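Local coordinates for protein 3' terminal uridylyl transferase (PDB 5HZD) that transfers uridine residues from UTP to the 3' ends of guide RNAs, ribosomal RNAs and some mRNAs in mitochondrial RNA editing of Trypanosoma brucei, at residues A86-R90 and D370-R374; F109-A114 and S297-R301; K302-H307 and Y352-V356; R311-I315 and Y375-I379; I341-Y345 and V416-N420. All coordinates share one frame; numbering follows the deposited sequence. Where two conformers were deposited one is given.

Interaction 1: residues A86-R90 and D370-R374; sequences AHRAR and DFDPR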
# COMPACT_ATOMS: atom_id res chain seq x y z
N ALA A 86 -1.55 14.44 -3.48
CA ALA A 86 -0.56 13.39 -3.77
C ALA A 86 -0.02 13.53 -5.21
O ALA A 86 1.16 13.31 -5.45
CB ALA A 86 -1.16 11.96 -3.54
N HIS A 87 -0.89 13.89 -6.15
CA HIS A 87 -0.46 14.15 -7.52
C HIS A 87 0.60 15.25 -7.57
O HIS A 87 1.60 15.15 -8.31
CB HIS A 87 -1.62 14.56 -8.42
CG HIS A 87 -2.67 13.51 -8.60
ND1 HIS A 87 -3.78 13.72 -9.39
CD2 HIS A 87 -2.77 12.24 -8.14
CE1 HIS A 87 -4.53 12.64 -9.38
NE2 HIS A 87 -3.95 11.73 -8.63
N ARG A 88 0.37 16.32 -6.82
CA ARG A 88 1.34 17.41 -6.82
C ARG A 88 2.65 16.95 -6.19
O ARG A 88 3.74 17.28 -6.69
CB ARG A 88 0.77 18.62 -6.11
CG ARG A 88 -0.41 19.19 -6.88
CD ARG A 88 -0.81 20.59 -6.46
NE ARG A 88 -1.47 20.58 -5.17
CZ ARG A 88 -2.76 20.37 -4.98
NH1 ARG A 88 -3.59 20.17 -6.01
NH2 ARG A 88 -3.25 20.39 -3.74
N ALA A 89 2.57 16.20 -5.09
CA ALA A 89 3.79 15.68 -4.48
C ALA A 89 4.59 14.81 -5.45
O ALA A 89 5.82 14.88 -5.48
CB ALA A 89 3.47 14.89 -3.18
N ARG A 90 3.89 13.99 -6.24
CA ARG A 90 4.54 13.13 -7.22
C ARG A 90 5.29 13.97 -8.24
O ARG A 90 6.43 13.67 -8.57
CB ARG A 90 3.48 12.28 -7.97
CG ARG A 90 4.09 11.15 -8.83
CD ARG A 90 3.16 10.75 -9.99
NE ARG A 90 2.95 11.94 -10.80
CZ ARG A 90 3.81 12.36 -11.70
NH1 ARG A 90 4.92 11.63 -11.96
NH2 ARG A 90 3.59 13.51 -12.33
N ASP A 370 -1.28 6.30 -15.94
CA ASP A 370 -1.85 6.71 -14.66
C ASP A 370 -0.81 6.92 -13.56
O ASP A 370 -0.97 6.45 -12.43
CB ASP A 370 -2.91 5.71 -14.18
CG ASP A 370 -4.11 5.62 -15.13
OD1 ASP A 370 -4.26 6.50 -16.01
OD2 ASP A 370 -4.90 4.67 -14.97
N PHE A 371 0.25 7.67 -13.88
CA PHE A 371 1.24 8.08 -12.89
C PHE A 371 0.56 8.68 -11.66
O PHE A 371 0.94 8.37 -10.51
CB PHE A 371 2.19 9.12 -13.51
CG PHE A 371 2.95 8.61 -14.72
CD1 PHE A 371 2.41 8.76 -15.99
CD2 PHE A 371 4.20 8.04 -14.59
CE1 PHE A 371 3.10 8.30 -17.12
CE2 PHE A 371 4.90 7.59 -15.72
CZ PHE A 371 4.35 7.72 -16.96
N ASP A 372 -0.44 9.53 -11.94
CA ASP A 372 -1.31 10.14 -10.93
C ASP A 372 -2.54 9.24 -10.84
O ASP A 372 -3.31 9.15 -11.80
CB ASP A 372 -1.70 11.53 -11.37
CG ASP A 372 -0.57 12.55 -11.21
OD1 ASP A 372 0.28 12.35 -10.30
OD2 ASP A 372 -0.59 13.54 -11.95
N PRO A 373 -2.76 8.59 -9.69
CA PRO A 373 -3.86 7.63 -9.54
C PRO A 373 -5.20 8.30 -9.76
O PRO A 373 -5.44 9.42 -9.28
CB PRO A 373 -3.72 7.15 -8.11
CG PRO A 373 -2.21 7.30 -7.83
CD PRO A 373 -1.91 8.63 -8.47
N ARG A 374 -6.07 7.63 -10.50
CA ARG A 374 -7.40 8.17 -10.77
C ARG A 374 -8.32 8.05 -9.55
O ARG A 374 -8.34 7.00 -8.87
CB ARG A 374 -8.00 7.50 -12.01
CG ARG A 374 -7.35 8.06 -13.30
CD ARG A 374 -8.13 7.71 -14.55
NE ARG A 374 -8.12 6.27 -14.77
CZ ARG A 374 -9.14 5.58 -15.24
NH1 ARG A 374 -10.28 6.19 -15.56
NH2 ARG A 374 -9.02 4.26 -15.39
O HOH W 1 1.37 15.13 -11.08
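Arg90, on helix 80-100, lies against Phe371 and Asp372, in the loop between helices 336-349 and 385-409. Its CB comes within 4.0 Å of Asp372 OD1. Arg90 CD sits 3.3 Å from the backbone O of Phe371. The chain then bends about the CG-CD bond (chi3 59°), and this brings NE round to Asp372. Arg90 NE donates a hydrogen bond of 2.7 Å to Asp372 OD1, part of a salt bridge. OD1 is met from above the carboxylate plane, so guanidinium and carboxylate do not pair flat. At CZ, one face of the guanidinium is covered by Phe371 CB. NH1 leaves the contact for Glu94 and the backbone O of Val106. NH2 gives a hydrogen bond to water 1, which in turn donates hydrogen bonds to His87 O and Asp372 OD2.

His87 stacks on the same aspartate. Asp372 CB lies over the middle of the His87 imidazole, 3.4 Å from its centroid, in a CH-pi contact. The carboxylate is nearly parallel to the ring, at 13°. At the ring edge, His87 NE2 donates to Pro373 O at 2.8 Å, though not straight (140°).

The contact joins helix 80-100 of the palm region to the loop. Arg90 and Pro373 also touch Ile108 of strand 105-109. The salt bridge probably keeps the Asp372 carboxylate ionised, and the water supplies OD2 with a proton donor.

Interaction 2: residues F109-A114 and S297-R301; sequences FGSSVA and STLLR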
# COMPACT_ATOMS: atom_id res chain seq x y z
N PHE A 109 2.20 4.10 -6.32
CA PHE A 109 1.50 2.81 -6.16
C PHE A 109 1.03 2.66 -4.74
O PHE A 109 1.14 3.59 -3.95
CB PHE A 109 2.32 1.62 -6.69
CG PHE A 109 3.57 1.31 -5.91
CD1 PHE A 109 4.75 2.01 -6.13
CD2 PHE A 109 3.57 0.30 -4.97
CE1 PHE A 109 5.93 1.67 -5.43
CE2 PHE A 109 4.71 -0.02 -4.24
CZ PHE A 109 5.91 0.68 -4.47
N GLY A 110 0.44 1.50 -4.44
CA GLY A 110 -0.18 1.32 -3.14
C GLY A 110 -1.66 1.61 -3.10
O GLY A 110 -2.34 1.52 -4.11
N SER A 111 -2.15 1.98 -1.91
CA SER A 111 -3.60 2.05 -1.72
C SER A 111 -4.31 3.14 -2.50
O SER A 111 -5.50 3.03 -2.77
CB SER A 111 -3.97 2.13 -0.23
OG SER A 111 -3.59 3.37 0.33
N SER A 112 -3.60 4.21 -2.89
CA SER A 112 -4.30 5.25 -3.63
C SER A 112 -4.63 4.74 -5.02
O SER A 112 -5.64 5.18 -5.60
CB SER A 112 -3.48 6.56 -3.70
OG SER A 112 -2.25 6.36 -4.37
N VAL A 113 -3.82 3.79 -5.54
CA VAL A 113 -4.13 3.11 -6.78
C VAL A 113 -5.19 2.05 -6.52
O VAL A 113 -6.25 2.07 -7.14
CB VAL A 113 -2.88 2.49 -7.39
CG1 VAL A 113 -3.24 1.63 -8.62
CG2 VAL A 113 -1.95 3.61 -7.83
N ALA A 114 -4.92 1.16 -5.58
CA ALA A 114 -5.81 0.01 -5.35
C ALA A 114 -7.23 0.42 -4.95
O ALA A 114 -8.19 -0.22 -5.40
CB ALA A 114 -5.21 -0.88 -4.29
N SER A 297 -0.59 -3.20 -7.56
CA SER A 297 -1.66 -2.26 -7.21
C SER A 297 -2.69 -2.15 -8.34
O SER A 297 -3.89 -2.02 -8.09
CB SER A 297 -1.07 -0.87 -6.90
OG SER A 297 -0.22 -0.91 -5.76
N THR A 298 -2.23 -2.23 -9.58
CA THR A 298 -3.11 -2.10 -10.72
C THR A 298 -4.02 -3.34 -10.82
O THR A 298 -5.21 -3.21 -11.12
CB THR A 298 -2.28 -1.91 -12.00
OG1 THR A 298 -1.47 -0.73 -11.83
CG2 THR A 298 -3.17 -1.75 -13.20
N LEU A 299 -3.49 -4.52 -10.49
CA LEU A 299 -4.35 -5.72 -10.44
C LEU A 299 -5.44 -5.57 -9.37
O LEU A 299 -6.63 -5.86 -9.63
CB LEU A 299 -3.50 -6.95 -10.11
CG LEU A 299 -4.30 -8.26 -9.99
CD1 LEU A 299 -5.07 -8.57 -11.26
CD2 LEU A 299 -3.32 -9.40 -9.62
N LEU A 300 -5.03 -5.11 -8.18
CA LEU A 300 -6.00 -4.89 -7.10
C LEU A 300 -7.05 -3.91 -7.54
O LEU A 300 -8.23 -4.15 -7.31
CB LEU A 300 -5.34 -4.39 -5.80
CG LEU A 300 -4.36 -5.38 -5.12
CD1 LEU A 300 -3.83 -4.78 -3.87
CD2 LEU A 300 -5.08 -6.69 -4.76
N ARG A 301 -6.65 -2.81 -8.18
CA ARG A 301 -7.63 -1.78 -8.57
C ARG A 301 -8.70 -2.33 -9.50
O ARG A 301 -9.91 -2.06 -9.32
CB ARG A 301 -6.91 -0.60 -9.22
CG ARG A 301 -7.81 0.58 -9.44
CD ARG A 301 -7.07 1.67 -10.19
NE ARG A 301 -8.04 2.68 -10.60
CZ ARG A 301 -8.75 2.66 -11.74
NH1 ARG A 301 -8.59 1.69 -12.64
NH2 ARG A 301 -9.63 3.62 -11.97
O HOH W 2 -6.61 4.85 -8.55
O HOH W 3 -10.19 -0.15 -6.88
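Ser297 and Gly110 make the one direct hydrogen bond between the two segments. Gly110 N donates to Ser297 OG over 2.8 Å at 152°. The torsion chi1 of -63° sets OG beside the backbone N of Ser297, and from there it also bonds to Gly293 O, one turn back in its own helix. Gly110 is the N-cap residue of helix 111-114, and its backbone angles (phi 94°) are suited to glycine.

Apolar contacts follow along the two helices. Val113 CG1 packs on Ser297 CB at 3.7 Å. Next to it, Ala114 CB meets Leu300 CB at 3.8 Å. The small alanine lets the backbones come close, with Ala114 CA and Arg301 CA 4.1 Å apart.

A CH...O contact and a water lie at the Ala114-Arg301 end. Arg301 CA points its hydrogen at Ala114 O, 3.6 Å away. The extended Arg301 chain runs past Val113 O, with Arg301 CG at 3.2 Å from it. Water 3 bridges the helices by donating hydrogen bonds to both Ala114 O and Arg301 O.

Phe109 closes strand 105-109, an outer strand of the five-stranded palm sheet, and pairs with Asp125 of strand 124-129. The Gly110-Ser111 pair fits the glycine-serine signature of this nucleotidyltransferase superfamily. Ser297 belongs to the UTP site, and Ser111 probably does too. Helix 292-304 lies against the palm here, while Leu300 also packs on Tyr337, Asn340 and Ile344 of helix 336-349.

Interaction 3: residues K302-H307 and Y352-V356; sequences KYLLSH and YVPYV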
# COMPACT_ATOMS: atom_id res chain seq x y z
N LYS A 302 -8.29 -3.13 -10.48
CA LYS A 302 -9.24 -3.68 -11.43
C LYS A 302 -10.28 -4.57 -10.73
O LYS A 302 -11.49 -4.43 -10.94
CB LYS A 302 -8.47 -4.46 -12.50
CG LYS A 302 -9.32 -4.90 -13.65
CD LYS A 302 -8.43 -5.41 -14.79
CE LYS A 302 -9.25 -5.88 -15.98
NZ LYS A 302 -10.04 -4.79 -16.63
N TYR A 303 -9.81 -5.45 -9.84
CA TYR A 303 -10.74 -6.24 -9.06
C TYR A 303 -11.63 -5.41 -8.13
O TYR A 303 -12.86 -5.61 -8.08
CB TYR A 303 -9.96 -7.26 -8.22
CG TYR A 303 -9.68 -8.57 -8.92
CD1 TYR A 303 -10.73 -9.43 -9.25
CD2 TYR A 303 -8.38 -8.99 -9.15
CE1 TYR A 303 -10.48 -10.68 -9.83
CE2 TYR A 303 -8.13 -10.26 -9.75
CZ TYR A 303 -9.20 -11.08 -10.06
OH TYR A 303 -8.94 -12.33 -10.62
N LEU A 304 -11.03 -4.50 -7.38
CA LEU A 304 -11.80 -3.86 -6.31
C LEU A 304 -12.79 -2.82 -6.82
O LEU A 304 -13.76 -2.49 -6.14
CB LEU A 304 -10.83 -3.24 -5.29
CG LEU A 304 -9.97 -4.26 -4.55
CD1 LEU A 304 -9.12 -3.53 -3.55
CD2 LEU A 304 -10.84 -5.31 -3.81
N LEU A 305 -12.59 -2.33 -8.03
CA LEU A 305 -13.58 -1.43 -8.63
C LEU A 305 -14.77 -2.17 -9.26
O LEU A 305 -15.74 -1.55 -9.70
CB LEU A 305 -12.93 -0.52 -9.68
CG LEU A 305 -12.06 0.60 -9.16
CD1 LEU A 305 -11.49 1.33 -10.38
CD2 LEU A 305 -12.85 1.57 -8.25
N SER A 306 -14.70 -3.50 -9.31
CA SER A 306 -15.69 -4.24 -10.07
C SER A 306 -16.95 -4.67 -9.30
O SER A 306 -17.84 -5.30 -9.88
CB SER A 306 -15.04 -5.44 -10.80
OG SER A 306 -14.67 -6.45 -9.89
N HIS A 307 -17.03 -4.31 -8.02
CA HIS A 307 -18.28 -4.41 -7.25
C HIS A 307 -18.27 -3.22 -6.29
O HIS A 307 -17.23 -2.91 -5.72
CB HIS A 307 -18.26 -5.72 -6.43
CG HIS A 307 -19.57 -6.03 -5.80
ND1 HIS A 307 -20.07 -5.32 -4.73
CD2 HIS A 307 -20.49 -6.99 -6.07
CE1 HIS A 307 -21.25 -5.80 -4.39
NE2 HIS A 307 -21.52 -6.83 -5.18
N TYR A 352 -19.25 -12.70 -7.06
CA TYR A 352 -19.45 -11.26 -6.87
C TYR A 352 -18.69 -10.36 -7.84
O TYR A 352 -19.13 -9.23 -8.12
CB TYR A 352 -19.09 -10.84 -5.43
CG TYR A 352 -20.01 -11.35 -4.37
CD1 TYR A 352 -21.27 -10.80 -4.20
CD2 TYR A 352 -19.62 -12.41 -3.55
CE1 TYR A 352 -22.12 -11.27 -3.21
CE2 TYR A 352 -20.45 -12.87 -2.55
CZ TYR A 352 -21.69 -12.30 -2.39
OH TYR A 352 -22.53 -12.76 -1.41
N VAL A 353 -17.51 -10.81 -8.30
CA VAL A 353 -16.75 -10.04 -9.29
C VAL A 353 -16.28 -11.01 -10.38
O VAL A 353 -16.06 -12.19 -10.11
CB VAL A 353 -15.48 -9.33 -8.72
CG1 VAL A 353 -15.83 -8.35 -7.56
CG2 VAL A 353 -14.46 -10.33 -8.25
N PRO A 354 -16.09 -10.50 -11.60
CA PRO A 354 -15.54 -11.33 -12.68
C PRO A 354 -14.08 -11.70 -12.42
O PRO A 354 -13.32 -10.98 -11.78
CB PRO A 354 -15.62 -10.41 -13.91
CG PRO A 354 -16.71 -9.43 -13.59
CD PRO A 354 -16.52 -9.18 -12.10
N TYR A 355 -13.68 -12.86 -12.93
CA TYR A 355 -12.27 -13.24 -12.86
C TYR A 355 -11.39 -12.32 -13.71
O TYR A 355 -11.77 -11.93 -14.82
CB TYR A 355 -12.12 -14.71 -13.31
CG TYR A 355 -10.68 -15.14 -13.35
CD1 TYR A 355 -9.99 -15.39 -12.16
CD2 TYR A 355 -9.99 -15.26 -14.56
CE1 TYR A 355 -8.65 -15.73 -12.18
CE2 TYR A 355 -8.63 -15.63 -14.59
CZ TYR A 355 -7.99 -15.85 -13.39
OH TYR A 355 -6.67 -16.21 -13.43
N VAL A 356 -10.21 -11.97 -13.18
CA VAL A 356 -9.20 -11.26 -13.96
C VAL A 356 -7.88 -12.04 -13.89
O VAL A 356 -7.37 -12.28 -12.78
CB VAL A 356 -8.92 -9.86 -13.38
CG1 VAL A 356 -7.83 -9.15 -14.21
CG2 VAL A 356 -10.18 -9.02 -13.34
O HOH W 4 -13.11 -8.08 -11.61
O HOH W 5 -19.99 -7.47 -9.69
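The hydroxyl of Tyr303 is held by the backbone of Val356. Val356 N donates to Tyr303 OH over 2.9 Å at 156°, and Val356 O lies 2.7 Å from Tyr303 OH. The ring reaches this point from helix 292-304 with one face against Val356. Val356 CB sits over that face, displaced toward the rim, at 3.5 Å from CZ of Tyr303. Val353 CG2 meets the ring edge near CD1.

Ser306 is the second anchor. Ser306 OG donates back to Tyr303 O at 2.7 Å, an atom that also accepts from Ser306 N. This fold-back (chi1 72°) brings Ser306 OG to 3.2 Å from Val353 CB. Water 4 donates to Ser306 OG and Pro354 O, and water 5 to Ser306 O and Tyr352 O.

At the far end, Tyr352 turns a ring edge toward the face of the His307 imidazole in an offset edge-to-face pair, planes at 80°. Tyr352 O sits at the imidazole edge, 3.3 Å from His307 CD2. His307 ND1 is used elsewhere, as a cap for Cys309 N.

Helix 292-304 and the residues after it thus meet the loop that follows helix 336-349. Tyr303 and Val353 also pack on that helix. The cap at ND1 suggests that this nitrogen carries no proton. The buried phenol meets backbone polar groups of the loop, and two waters join Pro354 O and Tyr352 O to Ser306.

Interaction 4: residues R311-I315 and Y375-I379; sequences RPGAI and YTPMI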
# COMPACT_ATOMS: atom_id res chain seq x y z
N ARG A 311 -14.31 -2.40 -2.39
CA ARG A 311 -13.34 -1.60 -1.62
C ARG A 311 -13.72 -1.46 -0.14
O ARG A 311 -12.84 -1.62 0.72
CB ARG A 311 -13.12 -0.23 -2.25
CG ARG A 311 -12.38 -0.28 -3.59
CD ARG A 311 -12.37 1.12 -4.19
NE ARG A 311 -13.71 1.52 -4.60
CZ ARG A 311 -14.05 2.77 -4.87
NH1 ARG A 311 -13.15 3.75 -4.74
NH2 ARG A 311 -15.30 3.04 -5.23
N PRO A 312 -14.99 -1.17 0.18
CA PRO A 312 -15.32 -1.07 1.61
C PRO A 312 -14.98 -2.35 2.38
O PRO A 312 -14.41 -2.30 3.49
CB PRO A 312 -16.83 -0.78 1.60
CG PRO A 312 -16.99 0.05 0.34
CD PRO A 312 -16.12 -0.72 -0.66
N GLY A 313 -15.26 -3.51 1.79
CA GLY A 313 -14.90 -4.73 2.49
C GLY A 313 -13.40 -4.91 2.64
O GLY A 313 -12.95 -5.40 3.67
N ALA A 314 -12.64 -4.53 1.62
CA ALA A 314 -11.20 -4.66 1.67
C ALA A 314 -10.63 -3.78 2.76
O ALA A 314 -9.70 -4.18 3.48
CB ALA A 314 -10.60 -4.27 0.33
N ILE A 315 -11.19 -2.58 2.91
CA ILE A 315 -10.72 -1.66 3.96
C ILE A 315 -10.99 -2.19 5.36
O ILE A 315 -10.09 -2.21 6.23
CB ILE A 315 -11.37 -0.28 3.74
CG1 ILE A 315 -10.78 0.32 2.46
CG2 ILE A 315 -11.12 0.65 4.94
CD1 ILE A 315 -11.60 1.55 1.98
N TYR A 375 -9.04 9.12 -9.29
CA TYR A 375 -9.94 9.17 -8.15
C TYR A 375 -11.32 8.60 -8.50
O TYR A 375 -11.92 8.99 -9.51
CB TYR A 375 -10.07 10.63 -7.65
CG TYR A 375 -11.09 10.76 -6.53
CD1 TYR A 375 -10.75 10.41 -5.23
CD2 TYR A 375 -12.38 11.20 -6.79
CE1 TYR A 375 -11.71 10.48 -4.20
CE2 TYR A 375 -13.34 11.30 -5.78
CZ TYR A 375 -12.98 10.92 -4.48
OH TYR A 375 -13.97 11.02 -3.50
N THR A 376 -11.80 7.68 -7.67
CA THR A 376 -13.16 7.16 -7.77
C THR A 376 -13.78 7.22 -6.37
O THR A 376 -13.24 6.59 -5.44
CB THR A 376 -13.16 5.67 -8.20
OG1 THR A 376 -12.46 5.54 -9.46
CG2 THR A 376 -14.58 5.18 -8.36
N PRO A 377 -14.89 7.95 -6.20
CA PRO A 377 -15.53 8.05 -4.88
C PRO A 377 -15.89 6.67 -4.34
O PRO A 377 -16.27 5.80 -5.12
CB PRO A 377 -16.84 8.79 -5.15
CG PRO A 377 -16.72 9.39 -6.50
CD PRO A 377 -15.61 8.68 -7.25
N MET A 378 -15.77 6.50 -3.03
CA MET A 378 -16.14 5.25 -2.36
C MET A 378 -17.60 4.85 -2.57
O MET A 378 -17.91 3.65 -2.67
CB MET A 378 -15.81 5.37 -0.86
CG MET A 378 -15.76 4.04 -0.11
SD MET A 378 -14.58 2.86 -0.77
CE MET A 378 -13.03 3.74 -0.65
N ILE A 379 -18.50 5.85 -2.64
CA ILE A 379 -19.90 5.58 -2.89
C ILE A 379 -20.41 6.62 -3.90
O ILE A 379 -19.99 7.78 -3.88
CB ILE A 379 -20.73 5.59 -1.59
CG1 ILE A 379 -22.16 5.14 -1.86
CG2 ILE A 379 -20.70 6.96 -0.95
CD1 ILE A 379 -22.93 4.75 -0.57
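Arg311 spreads its guanidinium across two successive carbonyls of the loop between helices 336-349 and 385-409. Arg311 NH1 donates to Thr376 O at 2.9 Å, with an N-H...O angle of 160°. Arg311 NH2 donates to Pro377 O, also at 2.9 Å. Both oxygens lie near the guanidinium plane, at its edge. Each nitrogen in turn sits above the plane of the carbonyl it binds, away from the ideal lone-pair directions. NH1 has one more acceptor, Met115 O.

The arginine chain leaves helix 310-324 extended as far as CD and then bends about the CG-CD bond (chi3 -69°). That bend turns NH1 and NH2 to the loop. Thr376 adds its CG2 methyl at 3.9 Å from NH2 of Arg311.

Met378 is folded where Arg311 is mostly stretched. Its CG starts out anti to the backbone N, but the chain bends at chi2 (58°) and again at chi3. SD is thereby laid over the middle of one guanidinium face. Met378 SD also touches Arg311 CB at 3.7 Å and Pro312 CG at 3.9 Å. The second bend carries the methyl to Ile315, where Met378 CE and Ile315 CD1 meet tip to tip at 3.7 Å.

Pro312 packs further on helix 59-76, and Asp77 accepts a bond from Met378 N. Helix 310-324 also carries the UTP-binding Lys318 and Lys322. The contact is buried, and three hydrogen bonds to carbonyl oxygens meet the arginine charge and fix the rotation of the guanidinium, while the thioether covers one face.

Interaction 5: residues I341-Y345 and V416-N420; sequences IMWIY and VISLN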
# COMPACT_ATOMS: atom_id res chain seq x y z
N ILE A 341 -5.88 -10.52 -1.31
CA ILE A 341 -6.04 -11.68 -2.18
C ILE A 341 -7.08 -12.64 -1.60
O ILE A 341 -7.90 -13.19 -2.35
CB ILE A 341 -4.69 -12.37 -2.46
CG1 ILE A 341 -3.83 -11.43 -3.30
CG2 ILE A 341 -4.91 -13.72 -3.18
CD1 ILE A 341 -2.33 -11.77 -3.28
N MET A 342 -7.08 -12.85 -0.28
CA MET A 342 -8.11 -13.66 0.33
C MET A 342 -9.50 -13.11 -0.00
O MET A 342 -10.40 -13.86 -0.35
CB MET A 342 -7.98 -13.72 1.85
CG MET A 342 -6.77 -14.50 2.32
SD MET A 342 -6.77 -14.67 4.12
CE MET A 342 -8.25 -15.63 4.41
N TRP A 343 -9.69 -11.80 0.13
CA TRP A 343 -10.99 -11.21 -0.11
C TRP A 343 -11.37 -11.35 -1.57
O TRP A 343 -12.49 -11.76 -1.90
CB TRP A 343 -10.88 -9.74 0.31
CG TRP A 343 -12.02 -8.81 -0.06
CD1 TRP A 343 -11.90 -7.66 -0.79
CD2 TRP A 343 -13.39 -8.86 0.40
NE1 TRP A 343 -13.13 -7.01 -0.85
CE2 TRP A 343 -14.04 -7.73 -0.12
CE3 TRP A 343 -14.12 -9.77 1.17
CZ2 TRP A 343 -15.39 -7.46 0.11
CZ3 TRP A 343 -15.47 -9.49 1.41
CH2 TRP A 343 -16.09 -8.36 0.86
N ILE A 344 -10.45 -11.03 -2.47
CA ILE A 344 -10.79 -11.09 -3.90
C ILE A 344 -11.05 -12.53 -4.35
O ILE A 344 -11.97 -12.77 -5.15
CB ILE A 344 -9.67 -10.51 -4.71
CG1 ILE A 344 -9.65 -9.00 -4.45
CG2 ILE A 344 -9.90 -10.76 -6.19
CD1 ILE A 344 -8.36 -8.32 -4.94
N TYR A 345 -10.26 -13.48 -3.85
CA TYR A 345 -10.48 -14.89 -4.23
C TYR A 345 -11.88 -15.32 -3.83
O TYR A 345 -12.58 -15.97 -4.61
CB TYR A 345 -9.43 -15.80 -3.57
CG TYR A 345 -9.66 -17.26 -3.80
CD1 TYR A 345 -9.30 -17.86 -5.00
CD2 TYR A 345 -10.25 -18.05 -2.80
CE1 TYR A 345 -9.52 -19.26 -5.21
CE2 TYR A 345 -10.45 -19.41 -2.99
CZ TYR A 345 -10.10 -19.99 -4.19
OH TYR A 345 -10.32 -21.33 -4.40
N VAL A 416 -5.41 -23.97 -2.53
CA VAL A 416 -4.61 -22.77 -2.43
C VAL A 416 -5.47 -21.59 -2.84
O VAL A 416 -6.17 -21.66 -3.85
CB VAL A 416 -3.44 -22.85 -3.43
CG1 VAL A 416 -2.61 -21.52 -3.42
CG2 VAL A 416 -2.55 -24.09 -3.16
N ILE A 417 -5.41 -20.51 -2.07
CA ILE A 417 -6.07 -19.25 -2.46
C ILE A 417 -5.26 -18.65 -3.59
O ILE A 417 -4.10 -18.27 -3.40
CB ILE A 417 -6.11 -18.31 -1.24
CG1 ILE A 417 -6.95 -18.95 -0.11
CG2 ILE A 417 -6.71 -16.95 -1.62
CD1 ILE A 417 -7.01 -18.13 1.20
N SER A 418 -5.81 -18.62 -4.80
CA SER A 418 -5.01 -18.22 -5.94
C SER A 418 -5.86 -17.52 -6.99
O SER A 418 -6.96 -17.98 -7.32
CB SER A 418 -4.33 -19.44 -6.59
OG SER A 418 -3.62 -18.99 -7.74
N LEU A 419 -5.34 -16.40 -7.48
CA LEU A 419 -5.98 -15.67 -8.58
C LEU A 419 -5.32 -16.01 -9.90
O LEU A 419 -5.65 -15.43 -10.94
CB LEU A 419 -5.91 -14.15 -8.34
CG LEU A 419 -6.47 -13.67 -7.01
CD1 LEU A 419 -6.23 -12.16 -6.92
CD2 LEU A 419 -7.93 -14.03 -6.99
N ASN A 420 -4.41 -16.98 -9.93
CA ASN A 420 -3.68 -17.23 -11.17
C ASN A 420 -4.44 -18.09 -12.16
O ASN A 420 -4.00 -18.27 -13.30
CB ASN A 420 -2.33 -17.90 -10.89
CG ASN A 420 -1.34 -16.95 -10.31
OD1 ASN A 420 -1.36 -16.68 -9.13
ND2 ASN A 420 -0.48 -16.38 -11.15
O HOH W 6 -8.12 -22.32 -5.58
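Tyr345, on helix 336-349, faces residues Val416-Asn420, with the closest CA atoms, Tyr345 and Leu419, 6.3 Å apart. No hydrogen bond joins the two segments directly. Tyr345 CG stands anti to the backbone N (chi1 174°), and the ring is set against the backbone of Ile417 and Ser418. Ile417 CA lies almost exactly over the Tyr345 ring, 4.2 Å from the centroid, as a CH-pi contact. At the ring edge, Ser418 O approaches Tyr345 CD1 at 3.3 Å. Water 6 links the Tyr345 hydroxyl to Val416 O, with Tyr345 OH and the water 2.7 Å apart.

Two side chains of 416-420 fit between helix residues. Ile417 sends CG2 to Tyr345 CB at 3.5 Å, and CD1 to Met342 CG at 3.8 Å. The same CG2 touches Ile341 CG2. Leu419 puts CD2 beside Ile344 CG2 at 3.9 Å, crossing it nearly at a right angle, and near Tyr345 CA. Its CG lies against Ile341 CG2. The segment keeps its own shape through an ST turn, in which Ser418 OG accepts from Asn420 N at 3.1 Å.

Ser418 OG also bonds to Glu466, and Asn420 ND2 to Pro468 O. Both partners belong to the inferred nucleotide recognition motif. The segment joins that motif to helix 336-349, which carries the UTP-binding Tyr337, by polar bonds on one part and apolar contacts on another. It lies in the Cid1-type poly(A) polymerase region that accompanies the catalytic palm in this family.

Overall arrangement
The chain is the part of the protein with the zinc finger, the catalytic palm and the Cid1-type region. Interactions 1 and 2 share the palm side, centres 12 Å apart, and Pro373 packs on Ser112 and Val113. Helix 292-304 carries interaction 2 into interaction 3, where Leu304 and Leu305 touch Arg311 of interaction 4. Interactions 3 and 5 meet where Tyr303 packs on Ile344 and Leu419, and Tyr355 OH probably bonds to Leu419 O. Interactions 1 and 5 stand furthest apart, centres about 28 Å. The UTP site includes Ser297 of interaction 2. Side chain to side chain, Ile341 lies about 4 Å from Tyr337, and Ile315 about 6 Å from Lys318.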